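PDB 1LRZ: aminoacyltransferase FemA from Staphylococcus aureus, which adds glycines 2 and 3 of the pentaglycine bridge of S. aureus peptidoglycan, taking them from glycyl-tRNA(Gly). Local coordinates for residues Y110-L116 with E389-V394; N362-V366 with K383-A388; M18-F23 with F319-F323. All coordinates share one frame; numbering follows the deposited sequence.

Contact 1. Residues Y110-L116 with E389-V394; sequences YLPYQYL and EIIEYV
Strands 112-116 and 389-393 pair antiparallel with a classic beta bulge, where Y113 and Q114 both face E392. The strands are neighbours in a mixed sheet. E392 O takes two backbone donors. Y113 N bonds E392 O at 2.7 Å, in the carbonyl plane. Q114 N approaches tilted from that plane. E392 N returns a bond to Q114 O. Beyond the bulge the pairing is regular, with L116 and I390 exchanging two backbone bonds. A water links L116 O to E389 OE1.

The E392 side chain is fully extended, with CG anti to the backbone N (chi1 175°), and runs alongside Q114 and Y113. Q114 NE2 donates to E392 OE2 at 2.7 Å. The carboxylate oxygen lies in the plane of the Q114 amide, but the nitrogen meets the carboxylate from above its plane. E392 OE1 sits at the edge of the Y113 ring, 3.6 Å from Y113 CD2, with the two planes 84° apart. OE1 also forms a salt bridge with R156, so both oxygens of this buried carboxylate are engaged. The CG of Q114 covers one face of the Y113 ring. L116 CD1 packs 3.7 Å from E392 CB.

On the other face of the sheet, I391 CG1 touches the edge of the Y115 ring at CD2, 3.9 Å away. Before the bulge, V394 N bonds L111 O. Y110 CD2 lies over one face of the Y393 ring, and the two ring planes are 48° apart. Y110 OH turns to E324 and R360. The arrangement is typical of an antiparallel strand pair with a classic bulge, here between strands 122-125 and 157-162 of the sheet.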
loop_
_atom_site.group_PDB
_atom_site.type_symbol
_atom_site.label_atom_id
_atom_site.label_comp_id
_atom_site.label_asym_id
_atom_site.label_seq_id
_atom_site.Cartn_x
_atom_site.Cartn_y
_atom_site.Cartn_z
ATOM N N TYR A 110 -9.927 12.109 -2.293
ATOM C CA TYR A 110 -9.854 10.649 -2.227
ATOM C C TYR A 110 -11.320 10.226 -2.328
ATOM O O TYR A 110 -11.925 9.775 -1.356
ATOM C CB TYR A 110 -9.262 10.257 -0.868
ATOM C CG TYR A 110 -8.722 8.840 -0.770
ATOM C CD1 TYR A 110 -8.395 8.297 0.472
ATOM C CD2 TYR A 110 -8.517 8.056 -1.911
ATOM C CE1 TYR A 110 -7.868 7.018 0.592
ATOM C CE2 TYR A 110 -7.992 6.753 -1.801
ATOM C CZ TYR A 110 -7.666 6.249 -0.545
ATOM O OH TYR A 110 -7.118 4.999 -0.410
ATOM N N LEU A 111 -11.876 10.397 -3.525
ATOM C CA LEU A 111 -13.286 10.132 -3.802
ATOM C C LEU A 111 -13.459 9.210 -5.006
ATOM O O LEU A 111 -13.113 9.585 -6.121
ATOM C CB LEU A 111 -13.980 11.475 -4.095
ATOM C CG LEU A 111 -15.476 11.487 -4.419
ATOM C CD1 LEU A 111 -16.237 10.954 -3.222
ATOM C CD2 LEU A 111 -15.933 12.915 -4.753
ATOM N N PRO A 112 -14.017 8.008 -4.799
ATOM C CA PRO A 112 -14.210 7.077 -5.915
ATOM C C PRO A 112 -15.104 7.659 -6.997
ATOM O O PRO A 112 -16.034 8.418 -6.714
ATOM C CB PRO A 112 -14.856 5.854 -5.258
ATOM C CG PRO A 112 -14.389 5.926 -3.839
ATOM C CD PRO A 112 -14.483 7.411 -3.535
ATOM N N TYR A 113 -14.814 7.262 -8.233
ATOM C CA TYR A 113 -15.559 7.680 -9.407
ATOM C C TYR A 113 -16.186 6.426 -10.028
ATOM O O TYR A 113 -17.408 6.322 -10.138
ATOM C CB TYR A 113 -14.607 8.359 -10.400
ATOM C CG TYR A 113 -15.150 8.512 -11.805
ATOM C CD1 TYR A 113 -16.466 8.952 -12.034
ATOM C CD2 TYR A 113 -14.343 8.245 -12.909
ATOM C CE1 TYR A 113 -16.960 9.116 -13.323
ATOM C CE2 TYR A 113 -14.826 8.408 -14.212
ATOM C CZ TYR A 113 -16.131 8.845 -14.411
ATOM O OH TYR A 113 -16.597 9.025 -15.691
ATOM N N GLN A 114 -15.335 5.473 -10.399
ATOM C CA GLN A 114 -15.766 4.216 -11.008
ATOM C C GLN A 114 -14.999 3.021 -10.428
ATOM O O GLN A 114 -13.904 3.182 -9.885
ATOM C CB GLN A 114 -15.504 4.240 -12.524
ATOM C CG GLN A 114 -16.173 5.354 -13.289
ATOM C CD GLN A 114 -15.965 5.218 -14.790
ATOM O OE1 GLN A 114 -16.928 5.219 -15.553
ATOM N NE2 GLN A 114 -14.700 5.100 -15.219
ATOM N N TYR A 115 -15.577 1.828 -10.575
ATOM C CA TYR A 115 -14.960 0.576 -10.136
ATOM C C TYR A 115 -14.706 -0.218 -11.410
ATOM O O TYR A 115 -15.543 -0.227 -12.306
ATOM C CB TYR A 115 -15.911 -0.216 -9.243
ATOM C CG TYR A 115 -16.302 0.526 -7.994
ATOM C CD1 TYR A 115 -17.613 0.975 -7.801
ATOM C CD2 TYR A 115 -15.357 0.788 -7.003
ATOM C CE1 TYR A 115 -17.969 1.672 -6.640
ATOM C CE2 TYR A 115 -15.698 1.478 -5.844
ATOM C CZ TYR A 115 -16.998 1.917 -5.671
ATOM O OH TYR A 115 -17.317 2.590 -4.523
ATOM N N LEU A 116 -13.555 -0.876 -11.493
ATOM C CA LEU A 116 -13.212 -1.670 -12.673
ATOM C C LEU A 116 -12.579 -2.981 -12.234
ATOM O O LEU A 116 -12.274 -3.147 -11.051
ATOM C CB LEU A 116 -12.196 -0.914 -13.549
ATOM C CG LEU A 116 -12.616 0.473 -14.072
ATOM C CD1 LEU A 116 -12.203 1.563 -13.085
ATOM C CD2 LEU A 116 -11.955 0.731 -15.398
ATOM N N GLU A 389 -9.843 -5.382 -6.540
ATOM C CA GLU A 389 -10.651 -4.772 -7.600
ATOM C C GLU A 389 -10.023 -3.410 -7.900
ATOM O O GLU A 389 -9.205 -2.936 -7.120
ATOM C CB GLU A 389 -12.116 -4.604 -7.158
ATOM C CG GLU A 389 -12.392 -3.338 -6.395
ATOM C CD GLU A 389 -13.850 -3.203 -5.952
ATOM O OE1 GLU A 389 -14.769 -3.324 -6.805
ATOM O OE2 GLU A 389 -14.064 -2.964 -4.744
ATOM N N ILE A 390 -10.377 -2.775 -9.015
ATOM C CA ILE A 390 -9.795 -1.463 -9.309
ATOM C C ILE A 390 -10.743 -0.322 -8.909
ATOM O O ILE A 390 -11.949 -0.381 -9.163
ATOM C CB ILE A 390 -9.490 -1.275 -10.817
ATOM C CG1 ILE A 390 -8.478 -2.326 -11.304
ATOM C CG2 ILE A 390 -8.946 0.140 -11.059
ATOM C CD1 ILE A 390 -7.135 -2.282 -10.596
ATOM N N ILE A 391 -10.202 0.705 -8.268
ATOM C CA ILE A 391 -11.023 1.855 -7.930
ATOM C C ILE A 391 -10.421 3.052 -8.662
ATOM O O ILE A 391 -9.229 3.335 -8.528
ATOM C CB ILE A 391 -11.060 2.155 -6.412
ATOM C CG1 ILE A 391 -11.677 0.964 -5.667
ATOM C CG2 ILE A 391 -11.905 3.447 -6.151
ATOM C CD1 ILE A 391 -11.714 1.138 -4.141
ATOM N N GLU A 392 -11.239 3.710 -9.477
ATOM C CA GLU A 392 -10.801 4.896 -10.208
ATOM C C GLU A 392 -11.378 6.093 -9.472
ATOM O O GLU A 392 -12.589 6.132 -9.208
ATOM C CB GLU A 392 -11.325 4.880 -11.648
ATOM C CG GLU A 392 -10.996 6.170 -12.424
ATOM C CD GLU A 392 -11.542 6.155 -13.848
ATOM O OE1 GLU A 392 -11.350 7.160 -14.584
ATOM O OE2 GLU A 392 -12.160 5.136 -14.239
ATOM N N TYR A 393 -10.524 7.059 -9.142
ATOM C CA TYR A 393 -10.965 8.243 -8.420
ATOM C C TYR A 393 -11.307 9.404 -9.360
ATOM O O TYR A 393 -10.948 9.389 -10.535
ATOM C CB TYR A 393 -9.898 8.662 -7.404
ATOM C CG TYR A 393 -9.577 7.559 -6.420
ATOM C CD1 TYR A 393 -8.460 6.745 -6.603
ATOM C CD2 TYR A 393 -10.435 7.275 -5.354
ATOM C CE1 TYR A 393 -8.193 5.673 -5.764
ATOM C CE2 TYR A 393 -10.186 6.193 -4.500
ATOM C CZ TYR A 393 -9.058 5.395 -4.711
ATOM O OH TYR A 393 -8.777 4.339 -3.873
ATOM N N VAL A 394 -12.006 10.410 -8.841
ATOM C CA VAL A 394 -12.415 11.544 -9.662
ATOM C C VAL A 394 -11.270 12.317 -10.301
ATOM O O VAL A 394 -11.422 12.842 -11.402
ATOM C CB VAL A 394 -13.297 12.530 -8.864
ATOM C CG1 VAL A 394 -14.639 11.859 -8.535
ATOM C CG2 VAL A 394 -12.591 12.959 -7.585
HETATM O O HOH W 1 -14.865 -4.299 -9.591
#

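Contact 2. Residues N362-V366 with K383-A388; sequences NFYGV and KKGYNA
K383 has CG anti to its carbonyl carbon (chi1 -64°), and the chain is extended beyond CG. It carries its amine straight from the end of helix 377-384 to the backbone of strand 360-365. F363 also has CG anti to its carbonyl carbon, which sends its ring back along the lysine toward the turn. The lysine and the ring run antiparallel alongside one another.

K383 NZ donates to F363 O at 3.0 Å. It comes from above the carbonyl plane, 44° out of it. A weak bond of 3.2 Å runs from K383 NZ to G365 O. The amine thus bridges the carbonyls of the residues before and after Y364, where F363 and Y364 form a classic bulge opposite S159 of strand 157-162. The partial negative charge of the two carbonyls should favour the charged amine. The methylenes of the lysine do apolar work. K383 CD lies 3.7 Å from F363 CB, and V366 CG1 also touches it.

The far end of F363 meets the turn after the helix. F363 CZ sits over one face of the Y386 ring, offset toward the rim, and is 3.4 Å from Y386 CG. The tyrosine side chain lies roughly perpendicular to that of F363, while the ring planes are 40° apart. A388 CB touches the same phenylalanine ring at CD1, 4.0 Å away. The helix closes in a Schellman motif, with N387 at positive phi. N387 N bonds K384 O within a type I turn from K384 to N387.

The contact joins the end of helix 377-384 to strand 360-365. Helix 341-355 packs on both aromatic rings, with Q346 beside F363 and Y343, Q346 and I350 around Y386. Strand 157-162 touches K383 and A388 through S159.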
loop_
_atom_site.group_PDB
_atom_site.type_symbol
_atom_site.label_atom_id
_atom_site.label_comp_id
_atom_site.label_asym_id
_atom_site.label_seq_id
_atom_site.Cartn_x
_atom_site.Cartn_y
_atom_site.Cartn_z
ATOM N N ASN A 362 -4.930 -1.850 0.489
ATOM C CA ASN A 362 -4.687 -1.128 -0.746
ATOM C C ASN A 362 -3.346 -1.449 -1.416
ATOM O O ASN A 362 -2.303 -1.004 -0.938
ATOM C CB ASN A 362 -4.765 0.372 -0.433
ATOM C CG ASN A 362 -5.122 1.206 -1.639
ATOM O OD1 ASN A 362 -4.857 0.812 -2.769
ATOM N ND2 ASN A 362 -5.716 2.382 -1.401
ATOM N N PHE A 363 -3.378 -2.208 -2.516
ATOM C CA PHE A 363 -2.155 -2.538 -3.257
ATOM C C PHE A 363 -1.672 -1.258 -3.941
ATOM O O PHE A 363 -0.603 -1.209 -4.554
ATOM C CB PHE A 363 -2.417 -3.630 -4.308
ATOM C CG PHE A 363 -2.508 -5.012 -3.728
ATOM C CD1 PHE A 363 -3.745 -5.618 -3.512
ATOM C CD2 PHE A 363 -1.345 -5.710 -3.384
ATOM C CE1 PHE A 363 -3.826 -6.906 -2.957
ATOM C CE2 PHE A 363 -1.419 -7.005 -2.827
ATOM C CZ PHE A 363 -2.656 -7.601 -2.614
ATOM N N TYR A 364 -2.500 -0.229 -3.821
ATOM C CA TYR A 364 -2.237 1.099 -4.356
ATOM C C TYR A 364 -2.174 1.275 -5.883
ATOM O O TYR A 364 -2.878 0.602 -6.632
ATOM C CB TYR A 364 -0.981 1.698 -3.688
ATOM C CG TYR A 364 -1.133 3.171 -3.323
ATOM C CD1 TYR A 364 -2.273 3.624 -2.635
ATOM C CD2 TYR A 364 -0.150 4.107 -3.649
ATOM C CE1 TYR A 364 -2.426 4.957 -2.287
ATOM C CE2 TYR A 364 -0.297 5.462 -3.304
ATOM C CZ TYR A 364 -1.437 5.874 -2.623
ATOM O OH TYR A 364 -1.602 7.195 -2.268
ATOM N N GLY A 365 -1.320 2.191 -6.323
ATOM C CA GLY A 365 -1.239 2.559 -7.724
ATOM C C GLY A 365 -1.063 1.626 -8.905
ATOM O O GLY A 365 -0.209 0.745 -8.886
ATOM N N VAL A 366 -1.906 1.812 -9.923
ATOM C CA VAL A 366 -1.772 1.081 -11.188
ATOM C C VAL A 366 -1.951 2.179 -12.242
ATOM O O VAL A 366 -2.650 3.173 -11.996
ATOM C CB VAL A 366 -2.822 -0.067 -11.383
ATOM C CG1 VAL A 366 -2.691 -1.089 -10.244
ATOM C CG2 VAL A 366 -4.232 0.492 -11.464
ATOM N N LYS A 383 -1.396 -8.187 -8.668
ATOM C CA LYS A 383 -2.444 -7.640 -7.812
ATOM C C LYS A 383 -3.785 -8.318 -8.110
ATOM O O LYS A 383 -4.546 -8.663 -7.194
ATOM C CB LYS A 383 -2.510 -6.122 -8.012
ATOM C CG LYS A 383 -1.207 -5.450 -7.555
ATOM C CD LYS A 383 -1.177 -3.942 -7.744
ATOM C CE LYS A 383 0.174 -3.408 -7.237
ATOM N NZ LYS A 383 0.311 -1.928 -7.273
ATOM N N LYS A 384 -4.048 -8.540 -9.393
ATOM C CA LYS A 384 -5.272 -9.202 -9.838
ATOM C C LYS A 384 -5.427 -10.570 -9.171
ATOM O O LYS A 384 -6.531 -10.956 -8.758
ATOM C CB LYS A 384 -5.231 -9.372 -11.364
ATOM C CG LYS A 384 -6.456 -10.039 -11.960
ATOM C CD LYS A 384 -6.271 -10.234 -13.449
ATOM C CE LYS A 384 -7.408 -11.051 -14.045
ATOM N NZ LYS A 384 -7.236 -11.180 -15.522
ATOM N N GLY A 385 -4.309 -11.283 -9.054
ATOM C CA GLY A 385 -4.310 -12.608 -8.461
ATOM C C GLY A 385 -4.764 -12.689 -7.010
ATOM O O GLY A 385 -5.102 -13.780 -6.539
ATOM N N TYR A 386 -4.775 -11.553 -6.304
ATOM C CA TYR A 386 -5.200 -11.509 -4.905
ATOM C C TYR A 386 -6.702 -11.248 -4.765
ATOM O O TYR A 386 -7.221 -11.132 -3.652
ATOM C CB TYR A 386 -4.425 -10.416 -4.148
ATOM C CG TYR A 386 -3.038 -10.835 -3.718
ATOM C CD1 TYR A 386 -2.828 -11.509 -2.514
ATOM C CD2 TYR A 386 -1.932 -10.579 -4.529
ATOM C CE1 TYR A 386 -1.539 -11.915 -2.128
ATOM C CE2 TYR A 386 -0.647 -10.984 -4.158
ATOM C CZ TYR A 386 -0.454 -11.648 -2.961
ATOM O OH TYR A 386 0.832 -12.033 -2.598
ATOM N N ASN A 387 -7.385 -11.154 -5.900
ATOM C CA ASN A 387 -8.821 -10.891 -5.952
ATOM C C ASN A 387 -9.138 -9.442 -5.612
ATOM O O ASN A 387 -10.216 -9.149 -5.120
ATOM C CB ASN A 387 -9.617 -11.798 -4.991
ATOM C CG ASN A 387 -11.100 -11.854 -5.348
ATOM O OD1 ASN A 387 -11.968 -11.901 -4.479
ATOM N ND2 ASN A 387 -11.390 -11.855 -6.637
ATOM N N ALA A 388 -8.200 -8.541 -5.862
ATOM C CA ALA A 388 -8.428 -7.132 -5.596
ATOM C C ALA A 388 -9.314 -6.592 -6.711
ATOM O O ALA A 388 -9.540 -7.279 -7.708
ATOM C CB ALA A 388 -7.107 -6.389 -5.588
#

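Contact 3. Residues M18-F23 with F319-F323; sequences MPYSHF and FINPF
This is a largely aromatic contact between loop 18-23 and the end of strand 310-320 with the loop that follows. The loop 18-23 lies between helices 8-16 and 27-35. Two phenylalanines of the second segment carry the contact, one at each end.

F323 reaches in with CG anti to its backbone N (chi1 177°). Its ring meets Y20 edge-to-face. F323 CZ stands over the centre of the tyrosine ring and is 3.7 Å from Y20 CG. The planes are 52° apart, so this edge-to-face pair is strongly inclined. The face of F323 is used as well. Y20 N lies over its centre, 3.2 Å from F323 CZ, and P19 CA also touches the ring. F323 thus fits against the backbone of P19 and Y20 while its edge points into the Y20 ring. Y20 OH turns away to R360.

At the other end F23 lies between two groups. F319 CD1 is over the centre of one face, and H22 CE1 is over the opposite face, toward the rim. The closest atoms of the phenylalanine pair are F23 CE2 and F319 CE1, 3.4 Å apart, with the planes at 36°. N321 ND2 comes to 3.3 Å from F23 CB, and its OD1 accepts from R235.

Between the two aromatic groups a water takes over. It accepts from F323 N at 2.9 Å and donates to S21 OG at 3.0 Å, which gives the backbone amide of F323 a partner.

The two segments share no direct hydrogen bond. The chemistry therefore implies association through ring faces and edges, with one water as the polar link and the polar ends of Y20 and N321 tied to arginines outside the contact.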
loop_
_atom_site.group_PDB
_atom_site.type_symbol
_atom_site.label_atom_id
_atom_site.label_comp_id
_atom_site.label_asym_id
_atom_site.label_seq_id
_atom_site.Cartn_x
_atom_site.Cartn_y
_atom_site.Cartn_z
ATOM N N MET A 18 -13.020 8.548 9.889
ATOM C CA MET A 18 -13.729 8.633 8.616
ATOM C C MET A 18 -13.211 7.729 7.504
ATOM O O MET A 18 -12.015 7.436 7.428
ATOM C CB MET A 18 -13.695 10.093 8.113
ATOM C CG MET A 18 -14.541 11.110 8.949
ATOM S SD MET A 18 -16.313 10.859 8.723
ATOM C CE MET A 18 -16.602 11.731 7.256
ATOM N N PRO A 19 -14.114 7.272 6.627
ATOM C CA PRO A 19 -13.705 6.418 5.505
ATOM C C PRO A 19 -13.046 7.341 4.486
ATOM O O PRO A 19 -13.329 8.541 4.458
ATOM C CB PRO A 19 -15.030 5.854 4.988
ATOM C CG PRO A 19 -16.011 6.943 5.329
ATOM C CD PRO A 19 -15.579 7.333 6.731
ATOM N N TYR A 20 -12.171 6.790 3.654
ATOM C CA TYR A 20 -11.479 7.578 2.648
ATOM C C TYR A 20 -10.740 8.792 3.216
ATOM O O TYR A 20 -10.851 9.908 2.717
ATOM C CB TYR A 20 -12.448 7.994 1.531
ATOM C CG TYR A 20 -12.722 6.856 0.561
ATOM C CD1 TYR A 20 -11.736 6.426 -0.338
ATOM C CD2 TYR A 20 -13.921 6.146 0.603
ATOM C CE1 TYR A 20 -11.936 5.314 -1.166
ATOM C CE2 TYR A 20 -14.129 5.029 -0.223
ATOM C CZ TYR A 20 -13.135 4.624 -1.097
ATOM O OH TYR A 20 -13.326 3.517 -1.892
ATOM N N SER A 21 -10.010 8.565 4.295
ATOM C CA SER A 21 -9.175 9.601 4.876
ATOM C C SER A 21 -7.797 9.057 4.510
ATOM O O SER A 21 -7.363 8.046 5.048
ATOM C CB SER A 21 -9.359 9.674 6.395
ATOM O OG SER A 21 -9.354 8.376 6.966
ATOM N N HIS A 22 -7.137 9.710 3.564
ATOM C CA HIS A 22 -5.819 9.282 3.068
ATOM C C HIS A 22 -4.734 9.395 4.137
ATOM O O HIS A 22 -4.879 10.176 5.084
ATOM C CB HIS A 22 -5.447 10.141 1.855
ATOM C CG HIS A 22 -4.409 9.534 0.966
ATOM N ND1 HIS A 22 -3.236 10.184 0.646
ATOM C CD2 HIS A 22 -4.405 8.378 0.257
ATOM C CE1 HIS A 22 -2.557 9.459 -0.228
ATOM N NE2 HIS A 22 -3.244 8.359 -0.481
ATOM N N PHE A 23 -3.639 8.646 3.976
ATOM C CA PHE A 23 -2.565 8.681 4.964
ATOM C C PHE A 23 -1.899 10.057 5.017
ATOM O O PHE A 23 -1.165 10.346 5.956
ATOM C CB PHE A 23 -1.509 7.580 4.711
ATOM C CG PHE A 23 -0.819 7.667 3.368
ATOM C CD1 PHE A 23 -1.259 6.895 2.289
ATOM C CD2 PHE A 23 0.272 8.509 3.186
ATOM C CE1 PHE A 23 -0.619 6.960 1.050
ATOM C CE2 PHE A 23 0.923 8.583 1.945
ATOM C CZ PHE A 23 0.474 7.807 0.877
ATOM N N PHE A 319 1.998 2.049 4.798
ATOM C CA PHE A 319 1.361 3.061 5.640
ATOM C C PHE A 319 0.161 2.382 6.303
ATOM O O PHE A 319 -0.597 1.641 5.654
ATOM C CB PHE A 319 0.929 4.262 4.799
ATOM C CG PHE A 319 2.088 5.007 4.200
ATOM C CD1 PHE A 319 2.063 5.415 2.870
ATOM C CD2 PHE A 319 3.232 5.258 4.958
ATOM C CE1 PHE A 319 3.165 6.060 2.302
ATOM C CE2 PHE A 319 4.341 5.908 4.394
ATOM C CZ PHE A 319 4.305 6.305 3.065
ATOM N N ILE A 320 -0.004 2.618 7.601
ATOM C CA ILE A 320 -1.071 1.978 8.348
ATOM C C ILE A 320 -1.950 2.981 9.074
ATOM O O ILE A 320 -1.492 3.721 9.939
ATOM C CB ILE A 320 -0.491 0.974 9.394
ATOM C CG1 ILE A 320 0.358 -0.093 8.688
ATOM C CG2 ILE A 320 -1.613 0.321 10.187
ATOM C CD1 ILE A 320 1.753 0.364 8.365
ATOM N N ASN A 321 -3.220 2.999 8.709
ATOM C CA ASN A 321 -4.168 3.892 9.337
ATOM C C ASN A 321 -5.467 3.125 9.519
ATOM O O ASN A 321 -5.656 2.056 8.927
ATOM C CB ASN A 321 -4.348 5.144 8.473
ATOM C CG ASN A 321 -3.072 5.974 8.405
ATOM O OD1 ASN A 321 -2.776 6.750 9.318
ATOM N ND2 ASN A 321 -2.293 5.787 7.336
ATOM N N PRO A 322 -6.368 3.645 10.355
ATOM C CA PRO A 322 -7.641 2.956 10.586
ATOM C C PRO A 322 -8.427 2.587 9.328
ATOM O O PRO A 322 -9.065 1.536 9.276
ATOM C CB PRO A 322 -8.404 3.935 11.482
ATOM C CG PRO A 322 -7.284 4.587 12.277
ATOM C CD PRO A 322 -6.270 4.866 11.177
ATOM N N PHE A 323 -8.384 3.440 8.309
ATOM C CA PHE A 323 -9.140 3.172 7.091
ATOM C C PHE A 323 -8.552 2.077 6.202
ATOM O O PHE A 323 -9.287 1.334 5.556
ATOM C CB PHE A 323 -9.267 4.454 6.263
ATOM C CG PHE A 323 -9.963 4.259 4.941
ATOM C CD1 PHE A 323 -11.246 3.719 4.889
ATOM C CD2 PHE A 323 -9.352 4.657 3.750
ATOM C CE1 PHE A 323 -11.918 3.580 3.666
ATOM C CE2 PHE A 323 -10.011 4.523 2.523
ATOM C CZ PHE A 323 -11.295 3.985 2.483
HETATM O O HOH W 2 -7.683 6.224 8.326
#

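How the contacts relate
All three contacts reach the same mixed sheet. Contacts 1 and 2 are buried, while contact 3 is partly buried. Contact 1 is backbone pairing within the sheet, contact 2 sets a helix end on it through a lysine and aromatic rings, and contact 3 relies on rings and a water. Helix 377-384 of contact 2 leads directly into strand 389-393 of contact 1. The loop 18-23 touches both other contacts: Y20 packs on P112 and I391, and H22 NE2 lies 2.7 Å from Y364 OH in a probable hydrogen bond. Contacts 1 and 2 also meet where Y110 packs against N362.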